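Local coordinates for protein probable mRNA-capping enzyme (Acanthamoeba polyphaga mimivirus, PDB 3BGY) that removes the terminal phosphate from the 5'-triphosphate end of mRNA through this N-terminal triphosphatase domain of a larger capping enzyme, in the first step of cap formation, at residues A[67-72]-A[175-180]; A[74-79]-A[162-167]; A[80-85]-A[126-131]; A[186-191]-A[209-214]. All coordinates share one frame; numbering follows the deposited sequence.

Contact 1 (A[67-72]-A[175-180]); sequences ESNNYL and KTRYSF. With ACT (acetate ion), chain E.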
# COMPACT_ATOMS: atom_id res chain seq x y z
N GLU A 67 0.78 -4.03 14.26
CA GLU A 67 1.12 -2.62 14.14
C GLU A 67 -0.15 -1.95 13.59
O GLU A 67 -0.77 -2.46 12.65
CB GLU A 67 2.29 -2.41 13.17
CG GLU A 67 2.85 -0.99 13.15
CD GLU A 67 3.97 -0.83 12.14
OE1 GLU A 67 5.05 -1.42 12.35
OE2 GLU A 67 3.76 -0.14 11.12
N SER A 68 -0.58 -0.86 14.22
CA SER A 68 -1.76 -0.18 13.72
C SER A 68 -1.45 1.30 13.63
O SER A 68 -0.75 1.84 14.49
CB SER A 68 -3.01 -0.43 14.56
OG SER A 68 -2.80 -0.16 15.92
N ASN A 69 -1.84 1.92 12.53
CA ASN A 69 -1.54 3.35 12.34
C ASN A 69 -2.63 4.06 11.59
O ASN A 69 -3.25 3.49 10.72
CB ASN A 69 -0.28 3.54 11.48
CG ASN A 69 1.00 3.16 12.19
OD1 ASN A 69 1.41 3.81 13.16
ND2 ASN A 69 1.65 2.11 11.70
N ASN A 70 -2.81 5.34 11.90
CA ASN A 70 -3.74 6.23 11.20
C ASN A 70 -2.75 7.17 10.48
O ASN A 70 -1.82 7.70 11.10
CB ASN A 70 -4.58 7.10 12.16
CG ASN A 70 -5.46 6.30 13.06
OD1 ASN A 70 -6.16 5.40 12.62
ND2 ASN A 70 -5.46 6.64 14.35
N TYR A 71 -2.90 7.32 9.17
CA TYR A 71 -2.00 8.20 8.42
C TYR A 71 -2.64 8.78 7.18
O TYR A 71 -3.59 8.22 6.66
CB TYR A 71 -0.69 7.48 8.04
CG TYR A 71 -0.82 6.25 7.16
CD1 TYR A 71 -1.16 5.01 7.71
CD2 TYR A 71 -0.51 6.32 5.80
CE1 TYR A 71 -1.17 3.85 6.90
CE2 TYR A 71 -0.51 5.17 4.98
CZ TYR A 71 -0.84 3.94 5.54
OH TYR A 71 -0.87 2.83 4.74
N LEU A 72 -2.08 9.88 6.69
CA LEU A 72 -2.57 10.53 5.48
C LEU A 72 -1.55 10.37 4.34
O LEU A 72 -0.38 10.77 4.48
CB LEU A 72 -2.81 12.03 5.75
CG LEU A 72 -3.23 12.84 4.52
CD1 LEU A 72 -4.57 12.40 4.04
CD2 LEU A 72 -3.21 14.33 4.82
N LYS A 175 -5.90 6.80 5.87
CA LYS A 175 -5.95 5.37 6.17
C LYS A 175 -5.81 4.95 7.61
O LYS A 175 -5.05 5.59 8.34
CB LYS A 175 -4.79 4.72 5.41
CG LYS A 175 -4.93 4.75 3.88
CD LYS A 175 -3.76 4.04 3.21
CE LYS A 175 -3.90 4.03 1.71
NZ LYS A 175 -2.80 3.25 1.06
N THR A 176 -6.55 3.90 8.00
CA THR A 176 -6.41 3.28 9.32
C THR A 176 -6.00 1.87 8.91
O THR A 176 -6.82 1.10 8.39
CB THR A 176 -7.70 3.30 10.18
OG1 THR A 176 -8.04 4.66 10.45
CG2 THR A 176 -7.46 2.57 11.53
N ARG A 177 -4.77 1.54 9.23
CA ARG A 177 -4.22 0.25 8.85
C ARG A 177 -3.89 -0.60 10.05
O ARG A 177 -3.59 -0.09 11.13
CB ARG A 177 -2.96 0.50 8.00
CG ARG A 177 -2.25 -0.74 7.40
CD ARG A 177 -1.01 -0.33 6.62
NE ARG A 177 -0.02 0.36 7.45
CZ ARG A 177 1.11 0.91 7.00
NH1 ARG A 177 1.42 0.86 5.71
NH2 ARG A 177 1.95 1.49 7.84
N TYR A 178 -4.11 -1.89 9.88
CA TYR A 178 -3.74 -2.88 10.88
C TYR A 178 -2.81 -3.81 10.10
O TYR A 178 -3.19 -4.29 9.03
CB TYR A 178 -4.94 -3.66 11.41
CG TYR A 178 -5.96 -2.81 12.10
CD1 TYR A 178 -6.95 -2.15 11.36
CD2 TYR A 178 -5.94 -2.64 13.50
CE1 TYR A 178 -7.91 -1.30 11.98
CE2 TYR A 178 -6.88 -1.79 14.14
CZ TYR A 178 -7.86 -1.13 13.38
OH TYR A 178 -8.77 -0.28 13.98
N SER A 179 -1.60 -4.02 10.61
CA SER A 179 -0.61 -4.90 9.97
C SER A 179 -0.26 -6.03 10.89
O SER A 179 0.06 -5.83 12.06
CB SER A 179 0.66 -4.12 9.59
OG SER A 179 0.37 -3.10 8.65
N PHE A 180 -0.37 -7.25 10.37
CA PHE A 180 -0.09 -8.42 11.18
C PHE A 180 1.07 -9.19 10.59
O PHE A 180 0.98 -9.72 9.49
CB PHE A 180 -1.34 -9.31 11.24
CG PHE A 180 -2.55 -8.59 11.74
CD1 PHE A 180 -2.79 -8.47 13.11
CD2 PHE A 180 -3.46 -7.99 10.83
CE1 PHE A 180 -3.90 -7.77 13.61
CE2 PHE A 180 -4.59 -7.29 11.32
CZ PHE A 180 -4.82 -7.18 12.72
C ACT E . -0.70 1.82 17.67
O ACT E . 0.36 2.54 17.30
OXT ACT E . -1.66 1.77 16.97
CH3 ACT E . -0.70 1.07 18.96
O HOH W 1 0.15 -0.46 10.06
O HOH W 2 -0.32 3.46 2.04

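Contact 2 (A[74-79]-A[162-167]); sequences ISLIFP and PKITGS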
# COMPACT_ATOMS: atom_id res chain seq x y z
N ILE A 74 -0.42 11.43 0.58
CA ILE A 74 -0.61 12.50 -0.40
C ILE A 74 0.19 12.03 -1.60
O ILE A 74 1.41 11.88 -1.53
CB ILE A 74 -0.09 13.88 0.08
CG1 ILE A 74 -0.78 14.29 1.38
CG2 ILE A 74 -0.43 14.96 -0.95
CD1 ILE A 74 0.05 14.05 2.60
N SER A 75 -0.51 11.72 -2.68
CA SER A 75 0.16 11.24 -3.87
C SER A 75 0.18 12.28 -4.97
O SER A 75 -0.87 12.81 -5.33
CB SER A 75 -0.56 10.00 -4.41
OG SER A 75 -0.55 8.94 -3.48
N LEU A 76 1.38 12.55 -5.49
CA LEU A 76 1.53 13.46 -6.64
C LEU A 76 1.64 12.55 -7.84
O LEU A 76 2.55 11.73 -7.92
CB LEU A 76 2.78 14.32 -6.54
CG LEU A 76 2.96 15.13 -5.28
CD1 LEU A 76 4.25 15.93 -5.48
CD2 LEU A 76 1.78 16.08 -5.01
N ILE A 77 0.68 12.69 -8.76
CA ILE A 77 0.60 11.84 -9.95
C ILE A 77 1.04 12.62 -11.17
O ILE A 77 0.40 13.57 -11.58
CB ILE A 77 -0.83 11.28 -10.11
CG1 ILE A 77 -1.25 10.59 -8.81
CG2 ILE A 77 -0.88 10.23 -11.28
CD1 ILE A 77 -2.76 10.51 -8.64
N PHE A 78 2.11 12.13 -11.79
CA PHE A 78 2.73 12.79 -12.92
C PHE A 78 2.16 12.38 -14.27
O PHE A 78 1.51 11.35 -14.37
CB PHE A 78 4.24 12.55 -12.84
CG PHE A 78 4.89 13.29 -11.73
CD1 PHE A 78 4.97 12.73 -10.46
CD2 PHE A 78 5.40 14.59 -11.94
CE1 PHE A 78 5.54 13.45 -9.37
CE2 PHE A 78 5.98 15.32 -10.87
CZ PHE A 78 6.04 14.75 -9.58
N PRO A 79 2.39 13.19 -15.34
CA PRO A 79 1.88 12.86 -16.67
C PRO A 79 2.32 11.48 -17.18
O PRO A 79 1.57 10.83 -17.91
CB PRO A 79 2.45 13.97 -17.54
CG PRO A 79 2.44 15.11 -16.66
CD PRO A 79 2.89 14.58 -15.33
N PRO A 162 11.67 14.77 -8.42
CA PRO A 162 10.95 15.14 -9.65
C PRO A 162 10.53 16.61 -9.72
O PRO A 162 10.14 17.21 -8.72
CB PRO A 162 9.75 14.20 -9.64
CG PRO A 162 9.50 13.96 -8.19
CD PRO A 162 10.90 13.76 -7.66
N LYS A 163 10.64 17.17 -10.91
CA LYS A 163 10.30 18.57 -11.14
C LYS A 163 8.81 18.83 -11.21
O LYS A 163 8.08 18.14 -11.92
CB LYS A 163 11.01 19.12 -12.39
CG LYS A 163 11.08 18.18 -13.59
CD LYS A 163 10.52 18.80 -14.87
CE LYS A 163 10.51 17.80 -16.01
NZ LYS A 163 9.64 18.23 -17.14
N ILE A 164 8.36 19.81 -10.43
CA ILE A 164 6.96 20.22 -10.41
C ILE A 164 6.72 21.16 -11.59
O ILE A 164 7.32 22.23 -11.67
CB ILE A 164 6.58 20.88 -9.05
CG1 ILE A 164 6.72 19.87 -7.90
CG2 ILE A 164 5.16 21.48 -9.09
CD1 ILE A 164 6.02 18.50 -8.15
N THR A 165 5.88 20.71 -12.53
CA THR A 165 5.55 21.52 -13.70
C THR A 165 4.27 22.32 -13.48
O THR A 165 4.05 23.35 -14.13
CB THR A 165 5.37 20.66 -14.99
OG1 THR A 165 4.19 19.85 -14.89
CG2 THR A 165 6.59 19.75 -15.23
N GLY A 166 3.44 21.85 -12.56
CA GLY A 166 2.17 22.50 -12.27
C GLY A 166 0.98 21.73 -12.85
O GLY A 166 -0.16 22.08 -12.58
N SER A 167 1.25 20.70 -13.65
CA SER A 167 0.19 19.90 -14.26
C SER A 167 0.00 18.55 -13.54
O SER A 167 -0.60 17.60 -14.08
CB SER A 167 0.49 19.67 -15.75
OG SER A 167 1.52 18.72 -15.93

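Contact 3 (A[80-85]-A[126-131]); sequences DKNVYR and YKNRGS. With ACT (acetate ion), chain D.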
# COMPACT_ATOMS: atom_id res chain seq x y z
N ASP A 80 3.48 11.00 -16.71
CA ASP A 80 3.97 9.69 -17.13
C ASP A 80 3.33 8.55 -16.32
O ASP A 80 3.69 7.38 -16.51
CB ASP A 80 5.52 9.61 -17.09
CG ASP A 80 6.12 9.69 -15.66
OD1 ASP A 80 5.38 9.91 -14.67
OD2 ASP A 80 7.35 9.50 -15.54
N LYS A 81 2.41 8.91 -15.41
CA LYS A 81 1.63 8.00 -14.54
C LYS A 81 2.38 7.49 -13.31
O LYS A 81 1.83 6.72 -12.50
CB LYS A 81 1.02 6.81 -15.33
CG LYS A 81 0.08 7.22 -16.47
CD LYS A 81 -0.27 6.02 -17.34
CE LYS A 81 -1.09 6.43 -18.57
NZ LYS A 81 -0.36 7.34 -19.51
N ASN A 82 3.62 7.96 -13.14
CA ASN A 82 4.39 7.58 -11.97
C ASN A 82 3.99 8.47 -10.81
O ASN A 82 3.36 9.53 -11.00
CB ASN A 82 5.88 7.56 -12.27
CG ASN A 82 6.22 6.52 -13.30
OD1 ASN A 82 5.67 5.41 -13.27
ND2 ASN A 82 7.07 6.88 -14.26
N VAL A 83 4.35 8.06 -9.60
CA VAL A 83 3.84 8.73 -8.42
C VAL A 83 4.90 9.05 -7.39
O VAL A 83 5.74 8.23 -7.13
CB VAL A 83 2.74 7.80 -7.74
CG1 VAL A 83 2.24 8.37 -6.41
CG2 VAL A 83 1.55 7.60 -8.68
N TYR A 84 4.77 10.22 -6.77
CA TYR A 84 5.67 10.63 -5.67
C TYR A 84 4.69 10.71 -4.50
O TYR A 84 3.77 11.54 -4.51
CB TYR A 84 6.30 12.02 -5.94
CG TYR A 84 7.36 12.41 -4.90
CD1 TYR A 84 8.70 12.03 -5.05
CD2 TYR A 84 7.00 13.21 -3.80
CE1 TYR A 84 9.69 12.45 -4.11
CE2 TYR A 84 7.97 13.64 -2.86
CZ TYR A 84 9.29 13.25 -3.03
OH TYR A 84 10.24 13.68 -2.12
N ARG A 85 4.83 9.80 -3.54
CA ARG A 85 3.89 9.74 -2.42
C ARG A 85 4.50 9.98 -1.04
O ARG A 85 5.50 9.38 -0.70
CB ARG A 85 3.19 8.37 -2.40
CG ARG A 85 2.11 8.18 -1.31
CD ARG A 85 1.62 6.75 -1.28
NE ARG A 85 2.66 5.83 -0.82
CZ ARG A 85 2.53 4.51 -0.77
NH1 ARG A 85 1.40 3.92 -1.14
NH2 ARG A 85 3.54 3.76 -0.35
N TYR A 126 8.86 6.86 -4.31
CA TYR A 126 8.65 7.15 -5.71
C TYR A 126 8.20 5.80 -6.27
O TYR A 126 8.92 4.80 -6.20
CB TYR A 126 9.92 7.67 -6.38
CG TYR A 126 9.76 7.81 -7.88
CD1 TYR A 126 9.07 8.91 -8.44
CD2 TYR A 126 10.27 6.82 -8.75
CE1 TYR A 126 8.87 9.00 -9.84
CE2 TYR A 126 10.09 6.91 -10.13
CZ TYR A 126 9.40 8.00 -10.67
OH TYR A 126 9.23 8.06 -12.03
N LYS A 127 7.01 5.80 -6.86
CA LYS A 127 6.40 4.57 -7.38
C LYS A 127 6.46 4.56 -8.88
O LYS A 127 5.86 5.43 -9.53
CB LYS A 127 4.95 4.50 -6.92
CG LYS A 127 4.75 4.37 -5.42
CD LYS A 127 3.26 4.48 -5.04
CE LYS A 127 2.54 3.12 -5.03
NZ LYS A 127 2.64 2.34 -6.30
N ASN A 128 7.21 3.62 -9.44
CA ASN A 128 7.33 3.51 -10.90
C ASN A 128 6.21 2.55 -11.30
O ASN A 128 6.36 1.32 -11.23
CB ASN A 128 8.72 2.97 -11.32
CG ASN A 128 8.87 2.84 -12.84
OD1 ASN A 128 7.89 2.85 -13.60
ND2 ASN A 128 10.10 2.64 -13.28
N ARG A 129 5.09 3.13 -11.70
CA ARG A 129 3.93 2.34 -12.08
C ARG A 129 4.05 1.60 -13.41
O ARG A 129 3.24 0.73 -13.70
CB ARG A 129 2.68 3.21 -12.02
CG ARG A 129 2.34 3.63 -10.59
CD ARG A 129 0.85 3.89 -10.39
NE ARG A 129 0.49 3.92 -8.98
CZ ARG A 129 -0.66 4.40 -8.49
NH1 ARG A 129 -1.58 4.90 -9.30
NH2 ARG A 129 -0.87 4.40 -7.18
N GLY A 130 5.12 1.88 -14.15
CA GLY A 130 5.33 1.25 -15.44
C GLY A 130 6.18 -0.00 -15.46
O GLY A 130 6.16 -0.73 -16.45
N SER A 131 6.90 -0.28 -14.37
CA SER A 131 7.78 -1.45 -14.30
C SER A 131 7.14 -2.70 -13.73
O SER A 131 7.70 -3.80 -13.84
CB SER A 131 9.00 -1.11 -13.45
OG SER A 131 8.59 -0.88 -12.12
C ACT D . 8.34 11.43 -13.01
O ACT D . 8.55 12.35 -13.99
OXT ACT D . 8.39 10.24 -13.24
CH3 ACT D . 8.07 11.87 -11.64
O HOH W 3 -0.74 6.26 -12.01
O HOH W 4 8.10 4.08 -15.90

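Contact 4 (A[186-191]-A[209-214]); sequences SRIDIT and YELELE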
# COMPACT_ATOMS: atom_id res chain seq x y z
N SER A 186 6.11 -12.80 5.65
CA SER A 186 4.87 -12.23 5.15
C SER A 186 4.10 -11.46 6.20
O SER A 186 4.20 -11.74 7.39
CB SER A 186 3.98 -13.32 4.54
OG SER A 186 3.71 -14.30 5.51
N ARG A 187 3.29 -10.53 5.72
CA ARG A 187 2.49 -9.65 6.58
C ARG A 187 1.12 -9.43 5.96
O ARG A 187 1.00 -9.35 4.74
CB ARG A 187 3.26 -8.33 6.67
CG ARG A 187 2.76 -7.35 7.70
CD ARG A 187 3.62 -6.07 7.67
NE ARG A 187 3.19 -5.24 6.54
CZ ARG A 187 3.91 -4.97 5.45
NH1 ARG A 187 5.15 -5.45 5.33
NH2 ARG A 187 3.35 -4.34 4.44
N ILE A 188 0.09 -9.44 6.80
CA ILE A 188 -1.28 -9.18 6.35
C ILE A 188 -1.58 -7.72 6.68
O ILE A 188 -1.41 -7.32 7.81
CB ILE A 188 -2.30 -10.09 7.11
CG1 ILE A 188 -2.18 -11.55 6.65
CG2 ILE A 188 -3.77 -9.58 6.88
CD1 ILE A 188 -2.82 -11.87 5.27
N ASP A 189 -1.97 -6.93 5.67
CA ASP A 189 -2.35 -5.52 5.89
C ASP A 189 -3.83 -5.39 5.59
O ASP A 189 -4.28 -5.82 4.54
CB ASP A 189 -1.63 -4.57 4.93
CG ASP A 189 -0.14 -4.45 5.20
OD1 ASP A 189 0.31 -4.80 6.32
OD2 ASP A 189 0.55 -3.98 4.28
N ILE A 190 -4.58 -4.83 6.52
CA ILE A 190 -6.02 -4.61 6.31
C ILE A 190 -6.23 -3.15 6.60
O ILE A 190 -5.91 -2.67 7.70
CB ILE A 190 -6.92 -5.58 7.16
CG1 ILE A 190 -8.40 -5.34 6.90
CG2 ILE A 190 -6.69 -5.42 8.62
CD1 ILE A 190 -8.96 -5.92 5.67
N THR A 191 -6.88 -2.46 5.67
CA THR A 191 -6.99 -1.01 5.78
C THR A 191 -8.36 -0.42 5.50
O THR A 191 -9.05 -0.86 4.59
CB THR A 191 -5.99 -0.36 4.77
OG1 THR A 191 -4.69 -0.95 4.90
CG2 THR A 191 -5.81 1.13 5.03
N TYR A 209 -12.49 -0.65 1.84
CA TYR A 209 -11.66 -1.57 2.62
C TYR A 209 -10.74 -2.38 1.74
O TYR A 209 -11.15 -2.85 0.69
CB TYR A 209 -12.58 -2.47 3.50
CG TYR A 209 -13.54 -1.66 4.34
CD1 TYR A 209 -13.13 -1.10 5.57
CD2 TYR A 209 -14.84 -1.34 3.87
CE1 TYR A 209 -13.97 -0.25 6.30
CE2 TYR A 209 -15.69 -0.47 4.59
CZ TYR A 209 -15.25 0.06 5.79
OH TYR A 209 -16.07 0.90 6.49
N GLU A 210 -9.47 -2.47 2.13
CA GLU A 210 -8.43 -3.14 1.34
C GLU A 210 -7.71 -4.18 2.17
O GLU A 210 -7.36 -3.92 3.31
CB GLU A 210 -7.45 -2.08 0.80
CG GLU A 210 -8.14 -1.18 -0.24
CD GLU A 210 -7.32 -0.04 -0.80
OE1 GLU A 210 -6.15 0.13 -0.41
OE2 GLU A 210 -7.88 0.71 -1.64
N LEU A 211 -7.46 -5.34 1.57
CA LEU A 211 -6.78 -6.45 2.25
C LEU A 211 -5.67 -6.96 1.36
O LEU A 211 -5.89 -7.25 0.17
CB LEU A 211 -7.73 -7.62 2.52
CG LEU A 211 -7.15 -8.94 3.06
CD1 LEU A 211 -6.57 -8.77 4.46
CD2 LEU A 211 -8.24 -10.02 3.09
N GLU A 212 -4.46 -7.04 1.91
CA GLU A 212 -3.36 -7.55 1.11
C GLU A 212 -2.44 -8.44 1.91
O GLU A 212 -2.38 -8.32 3.11
CB GLU A 212 -2.43 -6.43 0.61
CG GLU A 212 -3.02 -5.38 -0.29
CD GLU A 212 -3.45 -4.14 0.46
OE1 GLU A 212 -2.82 -3.80 1.49
OE2 GLU A 212 -4.42 -3.51 0.02
N LEU A 213 -1.80 -9.39 1.22
CA LEU A 213 -0.77 -10.22 1.84
C LEU A 213 0.50 -9.75 1.14
O LEU A 213 0.68 -9.99 -0.06
CB LEU A 213 -1.00 -11.73 1.59
CG LEU A 213 0.18 -12.62 2.05
CD1 LEU A 213 0.25 -12.66 3.57
CD2 LEU A 213 0.06 -14.01 1.48
N GLU A 214 1.37 -9.05 1.87
CA GLU A 214 2.62 -8.54 1.30
C GLU A 214 3.83 -9.34 1.80
O GLU A 214 3.91 -9.66 2.98
CB GLU A 214 2.83 -7.05 1.65
CG GLU A 214 1.59 -6.18 1.52
CD GLU A 214 1.86 -4.80 0.97
OE1 GLU A 214 2.97 -4.26 1.16
OE2 GLU A 214 0.93 -4.23 0.36
O HOH W 5 3.55 -1.85 2.27
O HOH W 6 -0.18 -2.71 2.03
O HOH W 7 -4.49 -3.05 3.34

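Contact 1 (A[67-72]-A[175-180])
Tyr71 and Lys175 meet with the lysine chain running over one ring face: Lys175 CB sits 4.1 Å from the centroid of the Tyr71 ring, only 15° off the ring normal, as a CH-pi contact. Further out, Lys175 CD reaches the phenol, 3.5 Å from Tyr71 OH. Tyr71 CG lies between its backbone N and carbonyl carbon (chi1 61°), which folds the ring across toward the neighbouring strand, while the fully extended lysine chain runs out beside it. One water joins the two polar ends, 2.8 Å from Tyr71 OH and accepting from Lys175 NZ at 2.7 Å; Lys175 NZ also has a long, weak ion pair with Asp73. In the described conformer of Arg177, one of two deposited, one guanidinium face lies over Tyr71 CE1, the two planes 51° apart, and NE donates to a second water at 2.7 Å. That water in turn donates to Ser179 OG, whose strongest protein partner is Asp189. On the other face of the sheet the side chains of Asn70 and Thr176 lie alongside each other, and Thr176 OG1 donates to Asn70 OD1 at 3.0 Å. Paired backbone bonds at Glu67-Ser179, Asn69-Arg177 and Tyr71-Lys175 hold all these groups in register; Lys175 N to Tyr71 O is 2.8 Å. Phe89 stacks on the Tyr71 ring, and Tyr178, on the Asn70 side, packs against helix 47-60. Strands 66-77 and 169-183 form a regular antiparallel part of the closed barrel of a tunnel triphosphatase; the Tyr71, Lys175 and Arg177 side, shared with Asp189, probably faces the tunnel.

Contact 2 (A[74-79]-A[162-167])
Phe78 carries most of the apolar contact, offering the far end of its ring to Pro162 and Ile164. Phe78 CZ lies 3.8 Å from Pro162 CB, the phenylalanine side chain crossing that of the proline at about a right angle, and the same CZ is 4.0 Å from Ile164 CD1. The CD1 methyl of Ile164 also touches Leu76 CD1 at 4.1 Å, so one branch of the isoleucine is shared between a residue of the strand and one just past its end. A polar atom joins at the ring's rim: Lys163 O stands near the ring plane, 3.7 Å from Phe78 CE2. Farther along, Pro79 CG touches Ser167 OG at 3.8 Å. No hydrogen bond links 74-79 to 162-167. The polar bonds instead shape the loop itself, where Ser167 OG donates to Thr165 OG1 at 3.1 Å and Glu168 accepts from the backbone N of both Thr165 and Gly166. The loop thus crosses the end of strand 66-77 without joining the sheet. Leu76 and Ile164 also meet helix 106-115, Phe78 packs on Tyr84 of strand 83-88, and backbone bonds from Ser75 and Ile77 continue the sheet into strand 169-183.

Contact 3 (A[80-85]-A[126-131])
Asn82 and Arg129 meet where one segment enters the sheet and the other leaves it: Arg129 N gives a weak hydrogen bond to Asn82 OD1 at 2.8 Å, bent to 129°. The other end of the same amide, Asn82 ND2, donates weakly to Asp80 OD2, and Asn82 N donates to Asp80 OD1 at 3.0 Å, meeting that oxygen from above the carboxylate plane and closing an Asx turn. A second Asx turn lies in the other segment, with Asn128 OD1 accepting from Gly130 N at 3.0 Å and from a water. Asp80 and Tyr126 share an acetate, probably from the crystallisation liquor. Tyr126 OH donates to its OXT at 2.6 Å, in the plane of the ring, and Asp80 OD2 comes equally near that oxygen. The tyrosine reaches it with CG trans to the backbone N (chi1 173°), which carries the ring back beside Asn82. Among backbone groups, Val83 and Lys127 satisfy each other in both directions, Lys127 N to Val83 O being 2.8 Å. Beyond the pair, Lys81 O accepts from a water at 2.7 Å, and that water accepts from Arg129 NH1. Apolar packing accompanies these bonds: Val83 CG2 sits over the centre of one face of the Arg129 guanidinium, and Lys127 CD lies over that of Arg85. Strand 83-88 joins strand 122-136 here, at an exposed rim of the barrel. Two acid oxygens as close as those of Asp80 and the acetate suggest that one of the two acids holds a proton between them, while the tyrosine hydroxyl donates to the same acetate oxygen.

Contact 4 (A[186-191]-A[209-214])
Ile188 and Ile190 interleave with Leu211 and Leu213 on the packed face of an antiparallel beta hairpin, strands 186-196 and 208-215, which completes the strand order of the triphosphatase barrel. Ile188 CG2 touches Leu211 CD1 at 3.8 Å, and Ile190 CD1 lies against Leu211 CB at 3.8 Å. Leu211 sets CG trans to its backbone N (chi1 172°), which brings CD1 diagonally across to Ile188, the partner of Leu213. Helices 47-60 and 221-235 cover this face, Ile190 packing on the former and Leu211 on the latter. Between the strands, Arg187-Glu214, Asp189-Glu212 and Thr191-Glu210 are hydrogen-bonded in pairs, with Thr191 N to Glu210 O at 2.8 Å. The other face is polar and wet. Glu210, Glu212 and Glu214 alternate along one strand, an arrangement that resembles the glutamate-rich strand that binds metal in tunnel triphosphatases. Waters rather than carbon contacts bridge much of this side: one lies 2.6 Å from Glu212 OE1 and also meets Thr191 OG1, with more acceptors around it than it has protons. Arg187 NH2 forms a salt bridge to Glu214 OE1 at 3.3 Å whose hydrogen bond is weak, and which is uncertain because Glu214 has a second deposited conformer. The carboxylates of Asp189 and Glu214 come close, which Arg187 between them would partly offset. Arg187 holds Asp189 side-on: NE meets OD1 at 2.9 Å, and NH2 meets OD2 at 2.8 Å on its syn lone pair, both oxygens near the guanidinium plane.

In the fold
All four contacts involve strands of one closed antiparallel barrel; in contact 2 a loop meets the end of strand 66-77. Contacts 1 and 2 both use that strand, but their centres are about 26 Å apart, at different ends of it. Along the chain contact 3 is nested within the loop closed by contact 2, and contact 2 within that of contact 1; contact 4 follows in series. Contacts 2 and 3, centres about 10 Å apart, touch through neighbouring strands 66-77 and 83-88. Contacts 1 and 4, centres also about 10 Å apart, meet where strands 169-183 and 186-196 run side by side. Contacts 1 and 3 lie on opposite sides of the chain's centre, so the contacts are spread over well-separated parts of the barrel.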